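PDB 1VI0: fatty acid metabolism regulator protein from Bacillus subtilis, which represses the transcription of genes for fatty acid transport and beta-oxidation and has its DNA binding inhibited by long-chain fatty acyl-CoA. Local coordinates for residues N51-L56 against N114-Q119; S58-K63 against Q119-I124. All coordinates share one frame; numbering follows the deposited sequence.

Contact 1: residues N51-L56 against N114-Q119; sequences NKEDIL and NLELRQ. With DCC (dodecyl-coa), chain C.
In this TetR-family repressor the first turns of helix 52-75, which follows the predicted DNA-binding helix-turn-helix, meet the first turns of helix 115-141 in the ligand-binding part through Glu-53, Leu-56, Glu-116 and Leu-117. The short helical segments run 11.5 Å apart at 30°, so side chains alone span the gap. Glu-53 reaches across: CG lies anti to the backbone N (chi1 -177°) and the chain is extended beyond it, which lays its methylene against Leu-117, Glu-53 CG to Leu-117 CD1 being 3.3 Å. These two side chains slide past each other in opposite directions, and Leu-56 CD2 adds a loose contact with Leu-117 CD2, at 4.5 Å. At the polar end two carboxylates arrive from opposite directions with their planes 38° apart, bringing Glu-53 OE2 within 3.0 Å of Glu-116 OE1. The ammonium group of Lys-120 makes salt bridges to both acids. Asn-51 caps the start of helix 52-75, its OD1 accepting from Asp-54 N at 2.8 Å. On another side of helix 115-141, Arg-118 faces the bound dodecyl-CoA: NH1 donates to the amide oxygen OP1 at 3.0 Å, while thioester oxygen OA1 lies over one face of the guanidinium. NE of Arg-118 is tied to Asn-122 OD1 and NH2 to the carbonyl of Gln-112, bonds that fix its rotation. Two acids this close would probably repel without the lysine; its shared charge is likely to offset that repulsion, although a raised proton affinity of one carboxylate is also possible.

Contact 2: residues S58-K63 against Q119-I124; sequences SLFKEK and QKINEI. With DCC (dodecyl-coa), chain C.
Phe-60 opens the contact from the 58-63 side, its ring directed at Ile-121 and Ile-124 of the neighbouring helix. The first side-chain torsion swings the ring away from the backbone N and across the gap between helices. Ile-124 CG2 sits over one face as a CH-pi contact, 3.8 Å from the ring centroid and 19° off the normal, displaced toward the rim on the CD2-CE2 side. Ile-121 comes in at about a right angle: its CG2 methyl is 3.6 Å from Phe-60 CD2, and its carbonyl oxygen lies at the ring edge, 3.4 Å from CE2. The acyl chain of dodecyl-CoA approaches the same ring obliquely, with CA4 at 3.5 Å from Phe-60 CZ. An alanine here would remove the ring and is likely to leave Ile-124 CG2 and the acyl carbon CA4 facing a gap between helix and ligand. The two segments are almost parallel, 5° apart with axes 9.6 Å from each other, and belong to the all-helical ligand-binding part of a TetR-family repressor, where helix 52-75 also packs on helix 9-24 of the DNA-binding part. Next along, Lys-61 contributes its backbone and the root of its side chain: Ile-124 CD1 rests 3.6 Å from Lys-61 CB, while the ammonium group of the lysine runs off from the neighbouring helix. Lys-63 brings its CB to the far end of the acyl chain, C12. Across the contact, Asn-122 grips the pantetheine arm with a single amide nitrogen, ND2 donating to OP1 at 2.7 Å and to OP2 at 3.0 Å, the latter bond being the straighter at 157°.

Contacts 1 and 2 are successive steps along the same helix pair, 52-75 and 115-141, with centres about 9 Å apart and Gln-119 common to both. A salt bridge joins them directly: Lys-120 NZ, from contact 2, lies 3.1 Å from Glu-53 OE2 of contact 1. They also share the ligand, since Arg-118 and Asn-122 both donate to OP1 of dodecyl-CoA, whereas Phe-60 and Lys-63 touch its acyl chain. Lys-175, Glu-164 and Asn-172 of the second subunit are among its other hydrogen-bonding partners. The ligand thus lies near the helix leading out of the DNA-binding part, consistent with inhibition of DNA binding by acyl-CoAs of 14-20 carbons, somewhat longer than this one.

Contact 1: residues N51-L56 against N114-Q119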
loop_
_atom_site.group_PDB
_atom_site.type_symbol
_atom_site.label_atom_id
_atom_site.label_comp_id
_atom_site.label_asym_id
_atom_site.label_seq_id
_atom_site.Cartn_x
_atom_site.Cartn_y
_atom_site.Cartn_z
ATOM N N ASN A 51 20.436 -13.588 9.648
ATOM C CA ASN A 51 20.084 -12.588 10.623
ATOM C C ASN A 51 18.533 -12.359 10.564
ATOM O O ASN A 51 17.884 -13.078 9.787
ATOM C CB ASN A 51 20.745 -11.244 10.290
ATOM C CG ASN A 51 20.656 -10.934 8.796
ATOM O OD1 ASN A 51 19.648 -11.213 8.121
ATOM N ND2 ASN A 51 21.759 -10.442 8.250
ATOM N N LYS A 52 18.080 -11.430 11.355
ATOM C CA LYS A 52 16.642 -11.069 11.461
ATOM C C LYS A 52 16.079 -10.735 10.092
ATOM O O LYS A 52 15.022 -11.228 9.633
ATOM C CB LYS A 52 16.536 -9.823 12.350
ATOM C CG LYS A 52 15.186 -9.477 12.875
ATOM C CD LYS A 52 15.237 -8.376 13.928
ATOM C CE LYS A 52 15.353 -7.006 13.318
ATOM N NZ LYS A 52 14.792 -5.953 14.218
ATOM N N GLU A 53 16.757 -9.851 9.380
ATOM C CA GLU A 53 16.362 -9.515 8.015
ATOM C C GLU A 53 16.176 -10.749 7.163
ATOM O O GLU A 53 15.147 -10.862 6.458
ATOM C CB GLU A 53 17.341 -8.499 7.446
ATOM C CG GLU A 53 17.047 -7.987 6.068
ATOM C CD GLU A 53 18.133 -7.005 5.603
ATOM O OE1 GLU A 53 18.196 -5.892 6.147
ATOM O OE2 GLU A 53 18.854 -7.419 4.676
ATOM N N ASP A 54 17.080 -11.726 7.168
ATOM C CA ASP A 54 16.968 -12.961 6.427
ATOM C C ASP A 54 15.715 -13.776 6.798
ATOM O O ASP A 54 15.053 -14.327 5.911
ATOM C CB ASP A 54 18.217 -13.809 6.608
ATOM C CG ASP A 54 18.324 -14.965 5.658
ATOM O OD1 ASP A 54 17.825 -14.881 4.503
ATOM O OD2 ASP A 54 18.819 -16.031 6.056
ATOM N N ILE A 55 15.347 -13.784 8.059
ATOM C CA ILE A 55 14.125 -14.434 8.528
ATOM C C ILE A 55 12.889 -13.709 7.938
ATOM O O ILE A 55 12.055 -14.420 7.339
ATOM C CB ILE A 55 14.005 -14.485 10.036
ATOM C CG1 ILE A 55 15.160 -15.328 10.653
ATOM C CG2 ILE A 55 12.678 -15.093 10.474
ATOM C CD1 ILE A 55 15.229 -15.097 12.175
ATOM N N LEU A 56 12.863 -12.419 7.943
ATOM C CA LEU A 56 11.700 -11.671 7.378
ATOM C C LEU A 56 11.520 -11.970 5.902
ATOM O O LEU A 56 10.447 -12.270 5.351
ATOM C CB LEU A 56 11.894 -10.192 7.564
ATOM C CG LEU A 56 10.680 -9.330 7.092
ATOM C CD1 LEU A 56 9.520 -9.541 8.049
ATOM C CD2 LEU A 56 11.138 -7.866 7.114
ATOM N N ASN A 114 13.306 1.084 4.676
ATOM C CA ASN A 114 14.735 1.094 4.228
ATOM C C ASN A 114 14.672 0.569 2.782
ATOM O O ASN A 114 13.916 -0.389 2.548
ATOM C CB ASN A 114 15.568 0.162 5.070
ATOM C CG ASN A 114 17.046 0.330 4.704
ATOM O OD1 ASN A 114 17.602 -0.493 3.998
ATOM N ND2 ASN A 114 17.599 1.431 5.203
ATOM N N LEU A 115 15.387 1.167 1.847
ATOM C CA LEU A 115 15.280 0.695 0.457
ATOM C C LEU A 115 16.053 -0.528 0.135
ATOM O O LEU A 115 15.538 -1.423 -0.602
ATOM C CB LEU A 115 15.521 1.847 -0.511
ATOM C CG LEU A 115 14.360 2.827 -0.728
ATOM C CD1 LEU A 115 14.577 3.603 -2.046
ATOM C CD2 LEU A 115 13.028 2.087 -0.811
ATOM N N GLU A 116 17.263 -0.765 0.652
ATOM C CA GLU A 116 17.912 -2.041 0.262
ATOM C C GLU A 116 16.989 -3.200 0.596
ATOM O O GLU A 116 16.668 -4.028 -0.257
ATOM C CB GLU A 116 19.286 -2.201 0.845
ATOM C CG GLU A 116 19.357 -2.576 2.309
ATOM C CD GLU A 116 19.698 -4.031 2.535
ATOM O OE1 GLU A 116 18.922 -4.756 3.195
ATOM O OE2 GLU A 116 20.774 -4.471 2.040
ATOM N N LEU A 117 16.490 -3.240 1.835
ATOM C CA LEU A 117 15.632 -4.323 2.280
ATOM C C LEU A 117 14.308 -4.391 1.523
ATOM O O LEU A 117 13.867 -5.474 1.119
ATOM C CB LEU A 117 15.349 -4.172 3.773
ATOM C CG LEU A 117 14.419 -5.193 4.417
ATOM C CD1 LEU A 117 14.854 -6.617 4.094
ATOM C CD2 LEU A 117 14.346 -4.988 5.918
ATOM N N ARG A 118 13.696 -3.241 1.286
ATOM C CA ARG A 118 12.397 -3.224 0.605
ATOM C C ARG A 118 12.455 -3.775 -0.810
ATOM O O ARG A 118 11.481 -4.393 -1.318
ATOM C CB ARG A 118 11.800 -1.857 0.635
ATOM C CG ARG A 118 10.417 -1.739 0.061
ATOM C CD ARG A 118 9.495 -2.882 0.621
ATOM N NE ARG A 118 8.155 -2.475 0.161
ATOM C CZ ARG A 118 7.470 -1.482 0.702
ATOM N NH1 ARG A 118 6.299 -1.112 0.154
ATOM N NH2 ARG A 118 7.909 -0.882 1.777
ATOM N N GLN A 119 13.573 -3.543 -1.489
ATOM C CA GLN A 119 13.752 -4.114 -2.841
ATOM C C GLN A 119 13.780 -5.636 -2.799
ATOM O O GLN A 119 13.293 -6.328 -3.690
ATOM C CB GLN A 119 15.134 -3.702 -3.384
ATOM C CG GLN A 119 15.146 -2.369 -4.107
ATOM C CD GLN A 119 16.535 -2.182 -4.744
ATOM O OE1 GLN A 119 17.532 -2.370 -4.035
ATOM N NE2 GLN A 119 16.530 -1.855 -6.020
HETATM C C2 DCC C . 5.050 2.936 -17.027
HETATM C C4 DCC C . 6.067 1.513 -15.618
HETATM C C5 DCC C . 4.919 1.273 -14.899
HETATM C C6 DCC C . 3.787 2.005 -15.324
HETATM C C8 DCC C . 6.423 0.074 -14.020
HETATM C C10 DCC C . 0.931 -13.293 0.013
HETATM C C11 DCC C . 0.972 -14.190 1.263
HETATM C C12 DCC C . 2.381 -14.436 1.796
HETATM N N9 DCC C . 7.045 0.756 -15.039
HETATM N N7 DCC C . 5.157 0.379 -13.876
HETATM N N3 DCC C . 6.193 2.311 -16.699
HETATM N N1 DCC C . 3.852 2.790 -16.420
HETATM N N6 DCC C . 2.624 1.894 -14.681
HETATM C "C1'" DCC C . 8.445 0.594 -15.577
HETATM C "C2'" DCC C . 9.529 0.493 -14.482
HETATM O "O2'" DCC C . 10.082 1.829 -14.342
HETATM C "C3'" DCC C . 10.604 -0.384 -15.205
HETATM O "O3'" DCC C . 11.214 0.434 -16.265
HETATM C "C4'" DCC C . 9.646 -1.420 -15.917
HETATM O "O4'" DCC C . 8.430 -0.715 -16.168
HETATM C "C5'" DCC C . 9.490 -2.674 -15.087
HETATM O "O5'" DCC C . 9.122 -2.409 -13.702
HETATM P P1 DCC C . 7.952 -3.185 -12.950
HETATM O O11 DCC C . 7.891 -2.701 -11.588
HETATM O O12 DCC C . 6.671 -3.107 -13.841
HETATM O O6 DCC C . 8.348 -4.683 -13.037
HETATM P P2 DCC C . 9.522 -5.090 -12.164
HETATM O O21 DCC C . 9.478 -6.600 -12.135
HETATM O O22 DCC C . 10.733 -4.393 -12.615
HETATM O O7 DCC C . 9.256 -4.635 -10.629
HETATM C CPA DCC C . 8.414 -5.537 -9.782
HETATM C CPB DCC C . 8.268 -4.922 -8.359
HETATM C CP8 DCC C . 7.956 -3.419 -8.472
HETATM C CP7 DCC C . 9.619 -5.083 -7.672
HETATM C CP9 DCC C . 7.305 -5.665 -7.505
HETATM O OP3 DCC C . 6.893 -3.175 -9.333
HETATM C CP6 DCC C . 7.708 -2.756 -7.132
HETATM O OP2 DCC C . 8.608 -2.694 -6.306
HETATM N NP2 DCC C . 6.504 -2.273 -6.996
HETATM C CP5 DCC C . 6.078 -1.612 -5.694
HETATM C CP4 DCC C . 5.284 -2.742 -4.931
HETATM C CP3 DCC C . 4.986 -2.294 -3.488
HETATM O OP1 DCC C . 5.912 -2.009 -2.730
HETATM N NP1 DCC C . 3.734 -2.204 -3.179
HETATM C CP2 DCC C . 3.196 -1.769 -1.872
HETATM C CP1 DCC C . 2.535 -3.008 -1.345
HETATM S S DCC C . 3.479 -4.548 -1.396
HETATM P P3 DCC C . 12.762 0.523 -16.687
HETATM O O31 DCC C . 13.569 0.481 -15.467
HETATM O O32 DCC C . 13.084 -0.605 -17.574
HETATM O O33 DCC C . 12.813 1.842 -17.408
HETATM C CA1 DCC C . 4.433 -4.407 0.136
HETATM C CA2 DCC C . 4.980 -5.782 0.633
HETATM O OA1 DCC C . 4.559 -3.361 0.732
HETATM C CA3 DCC C . 3.914 -6.605 1.381
HETATM C CA4 DCC C . 3.569 -7.959 0.884
HETATM C CA5 DCC C . 2.248 -8.051 0.155
HETATM C CA6 DCC C . 1.480 -9.338 0.399
HETATM C CA7 DCC C . 1.416 -10.293 -0.771
HETATM C CA8 DCC C . 0.182 -11.097 -0.967
HETATM C CA9 DCC C . -0.115 -12.169 0.086
#

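Contact 2: residues S58-K63 against Q119-I124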
loop_
_atom_site.group_PDB
_atom_site.type_symbol
_atom_site.label_atom_id
_atom_site.label_comp_id
_atom_site.label_asym_id
_atom_site.label_seq_id
_atom_site.Cartn_x
_atom_site.Cartn_y
_atom_site.Cartn_z
ATOM N N SER A 58 12.786 -14.491 4.141
ATOM C CA SER A 58 12.541 -15.900 3.932
ATOM C C SER A 58 11.093 -16.290 4.292
ATOM O O SER A 58 10.469 -17.077 3.606
ATOM C CB SER A 58 13.516 -16.767 4.735
ATOM O OG SER A 58 14.851 -16.602 4.220
ATOM N N LEU A 59 10.582 -15.627 5.313
ATOM C CA LEU A 59 9.152 -15.911 5.711
ATOM C C LEU A 59 8.272 -15.463 4.559
ATOM O O LEU A 59 7.371 -16.210 4.118
ATOM C CB LEU A 59 8.931 -15.163 6.972
ATOM C CG LEU A 59 7.636 -14.699 7.551
ATOM C CD1 LEU A 59 7.922 -14.025 8.909
ATOM C CD2 LEU A 59 6.792 -13.782 6.686
ATOM N N PHE A 60 8.528 -14.278 4.008
ATOM C CA PHE A 60 7.790 -13.804 2.858
ATOM C C PHE A 60 7.984 -14.719 1.660
ATOM O O PHE A 60 7.029 -15.165 1.037
ATOM C CB PHE A 60 8.108 -12.361 2.500
ATOM C CG PHE A 60 7.199 -11.773 1.456
ATOM C CD1 PHE A 60 5.866 -12.124 1.346
ATOM C CD2 PHE A 60 7.680 -10.786 0.585
ATOM C CE1 PHE A 60 5.041 -11.532 0.420
ATOM C CE2 PHE A 60 6.867 -10.232 -0.369
ATOM C CZ PHE A 60 5.534 -10.573 -0.462
ATOM N N LYS A 61 9.216 -15.120 1.317
ATOM C CA LYS A 61 9.450 -15.999 0.182
ATOM C C LYS A 61 8.775 -17.358 0.271
ATOM O O LYS A 61 8.251 -17.834 -0.735
ATOM C CB LYS A 61 10.975 -16.194 0.025
ATOM C CG LYS A 61 11.388 -16.861 -1.266
ATOM C CD LYS A 61 12.928 -16.717 -1.420
ATOM C CE LYS A 61 13.416 -17.489 -2.626
ATOM N NZ LYS A 61 13.290 -18.968 -2.441
ATOM N N GLU A 62 8.766 -17.951 1.445
ATOM C CA GLU A 62 8.164 -19.229 1.745
ATOM C C GLU A 62 6.644 -19.167 1.650
ATOM O O GLU A 62 6.040 -20.007 0.968
ATOM C CB GLU A 62 8.578 -19.623 3.183
ATOM C CG GLU A 62 7.997 -20.940 3.659
ATOM C CD GLU A 62 8.140 -22.007 2.592
ATOM O OE1 GLU A 62 9.253 -22.094 2.009
ATOM O OE2 GLU A 62 7.133 -22.686 2.308
ATOM N N LYS A 63 6.041 -18.204 2.281
ATOM C CA LYS A 63 4.578 -18.046 2.288
ATOM C C LYS A 63 4.101 -17.661 0.905
ATOM O O LYS A 63 3.149 -18.272 0.363
ATOM C CB LYS A 63 4.141 -17.081 3.353
ATOM C CG LYS A 63 4.418 -17.322 4.801
ATOM C CD LYS A 63 3.813 -18.603 5.357
ATOM C CE LYS A 63 3.920 -18.640 6.875
ATOM N NZ LYS A 63 3.130 -19.797 7.443
ATOM N N GLN A 119 13.573 -3.543 -1.489
ATOM C CA GLN A 119 13.752 -4.114 -2.841
ATOM C C GLN A 119 13.780 -5.636 -2.799
ATOM O O GLN A 119 13.293 -6.328 -3.690
ATOM C CB GLN A 119 15.134 -3.702 -3.384
ATOM C CG GLN A 119 15.146 -2.369 -4.107
ATOM C CD GLN A 119 16.535 -2.182 -4.744
ATOM O OE1 GLN A 119 17.532 -2.370 -4.035
ATOM N NE2 GLN A 119 16.530 -1.855 -6.020
ATOM N N LYS A 120 14.423 -6.166 -1.750
ATOM C CA LYS A 120 14.541 -7.610 -1.591
ATOM C C LYS A 120 13.152 -8.218 -1.409
ATOM O O LYS A 120 12.780 -9.130 -2.115
ATOM C CB LYS A 120 15.443 -7.958 -0.409
ATOM C CG LYS A 120 16.798 -7.225 -0.515
ATOM C CD LYS A 120 17.723 -7.635 0.632
ATOM C CE LYS A 120 19.012 -6.809 0.534
ATOM N NZ LYS A 120 19.801 -6.877 1.805
ATOM N N ILE A 121 12.359 -7.563 -0.547
ATOM C CA ILE A 121 10.986 -8.024 -0.312
ATOM C C ILE A 121 10.181 -7.949 -1.576
ATOM O O ILE A 121 9.559 -8.914 -2.051
ATOM C CB ILE A 121 10.325 -7.117 0.779
ATOM C CG1 ILE A 121 11.005 -7.355 2.130
ATOM C CG2 ILE A 121 8.827 -7.433 0.840
ATOM C CD1 ILE A 121 10.960 -6.148 3.068
ATOM N N ASN A 122 10.275 -6.794 -2.277
ATOM C CA ASN A 122 9.490 -6.575 -3.462
ATOM C C ASN A 122 9.771 -7.507 -4.612
ATOM O O ASN A 122 8.892 -7.798 -5.422
ATOM C CB ASN A 122 9.467 -5.120 -3.887
ATOM C CG ASN A 122 8.627 -4.312 -2.903
ATOM O OD1 ASN A 122 8.294 -4.743 -1.783
ATOM N ND2 ASN A 122 8.291 -3.118 -3.303
ATOM N N GLU A 123 11.000 -8.030 -4.710
ATOM C CA GLU A 123 11.346 -8.998 -5.743
ATOM C C GLU A 123 10.535 -10.281 -5.566
ATOM O O GLU A 123 10.117 -10.895 -6.542
ATOM C CB GLU A 123 12.855 -9.227 -5.719
ATOM C CG GLU A 123 13.487 -10.191 -6.623
ATOM C CD GLU A 123 13.387 -9.928 -8.102
ATOM O OE1 GLU A 123 13.062 -10.889 -8.863
ATOM O OE2 GLU A 123 13.601 -8.775 -8.519
ATOM N N ILE A 124 10.120 -10.608 -4.334
ATOM C CA ILE A 124 9.286 -11.781 -4.065
ATOM C C ILE A 124 7.845 -11.549 -4.553
ATOM O O ILE A 124 7.138 -12.481 -4.947
ATOM C CB ILE A 124 9.310 -12.149 -2.586
ATOM C CG1 ILE A 124 10.723 -12.703 -2.193
ATOM C CG2 ILE A 124 8.254 -13.148 -2.167
ATOM C CD1 ILE A 124 10.884 -12.658 -0.667
HETATM C C2 DCC C . 5.050 2.936 -17.027
HETATM C C4 DCC C . 6.067 1.513 -15.618
HETATM C C5 DCC C . 4.919 1.273 -14.899
HETATM C C6 DCC C . 3.787 2.005 -15.324
HETATM C C8 DCC C . 6.423 0.074 -14.020
HETATM C C10 DCC C . 0.931 -13.293 0.013
HETATM C C11 DCC C . 0.972 -14.190 1.263
HETATM C C12 DCC C . 2.381 -14.436 1.796
HETATM N N9 DCC C . 7.045 0.756 -15.039
HETATM N N7 DCC C . 5.157 0.379 -13.876
HETATM N N3 DCC C . 6.193 2.311 -16.699
HETATM N N1 DCC C . 3.852 2.790 -16.420
HETATM N N6 DCC C . 2.624 1.894 -14.681
HETATM C "C1'" DCC C . 8.445 0.594 -15.577
HETATM C "C2'" DCC C . 9.529 0.493 -14.482
HETATM O "O2'" DCC C . 10.082 1.829 -14.342
HETATM C "C3'" DCC C . 10.604 -0.384 -15.205
HETATM O "O3'" DCC C . 11.214 0.434 -16.265
HETATM C "C4'" DCC C . 9.646 -1.420 -15.917
HETATM O "O4'" DCC C . 8.430 -0.715 -16.168
HETATM C "C5'" DCC C . 9.490 -2.674 -15.087
HETATM O "O5'" DCC C . 9.122 -2.409 -13.702
HETATM P P1 DCC C . 7.952 -3.185 -12.950
HETATM O O11 DCC C . 7.891 -2.701 -11.588
HETATM O O12 DCC C . 6.671 -3.107 -13.841
HETATM O O6 DCC C . 8.348 -4.683 -13.037
HETATM P P2 DCC C . 9.522 -5.090 -12.164
HETATM O O21 DCC C . 9.478 -6.600 -12.135
HETATM O O22 DCC C . 10.733 -4.393 -12.615
HETATM O O7 DCC C . 9.256 -4.635 -10.629
HETATM C CPA DCC C . 8.414 -5.537 -9.782
HETATM C CPB DCC C . 8.268 -4.922 -8.359
HETATM C CP8 DCC C . 7.956 -3.419 -8.472
HETATM C CP7 DCC C . 9.619 -5.083 -7.672
HETATM C CP9 DCC C . 7.305 -5.665 -7.505
HETATM O OP3 DCC C . 6.893 -3.175 -9.333
HETATM C CP6 DCC C . 7.708 -2.756 -7.132
HETATM O OP2 DCC C . 8.608 -2.694 -6.306
HETATM N NP2 DCC C . 6.504 -2.273 -6.996
HETATM C CP5 DCC C . 6.078 -1.612 -5.694
HETATM C CP4 DCC C . 5.284 -2.742 -4.931
HETATM C CP3 DCC C . 4.986 -2.294 -3.488
HETATM O OP1 DCC C . 5.912 -2.009 -2.730
HETATM N NP1 DCC C . 3.734 -2.204 -3.179
HETATM C CP2 DCC C . 3.196 -1.769 -1.872
HETATM C CP1 DCC C . 2.535 -3.008 -1.345
HETATM S S DCC C . 3.479 -4.548 -1.396
HETATM P P3 DCC C . 12.762 0.523 -16.687
HETATM O O31 DCC C . 13.569 0.481 -15.467
HETATM O O32 DCC C . 13.084 -0.605 -17.574
HETATM O O33 DCC C . 12.813 1.842 -17.408
HETATM C CA1 DCC C . 4.433 -4.407 0.136
HETATM C CA2 DCC C . 4.980 -5.782 0.633
HETATM O OA1 DCC C . 4.559 -3.361 0.732
HETATM C CA3 DCC C . 3.914 -6.605 1.381
HETATM C CA4 DCC C . 3.569 -7.959 0.884
HETATM C CA5 DCC C . 2.248 -8.051 0.155
HETATM C CA6 DCC C . 1.480 -9.338 0.399
HETATM C CA7 DCC C . 1.416 -10.293 -0.771
HETATM C CA8 DCC C . 0.182 -11.097 -0.967
HETATM C CA9 DCC C . -0.115 -12.169 0.086
#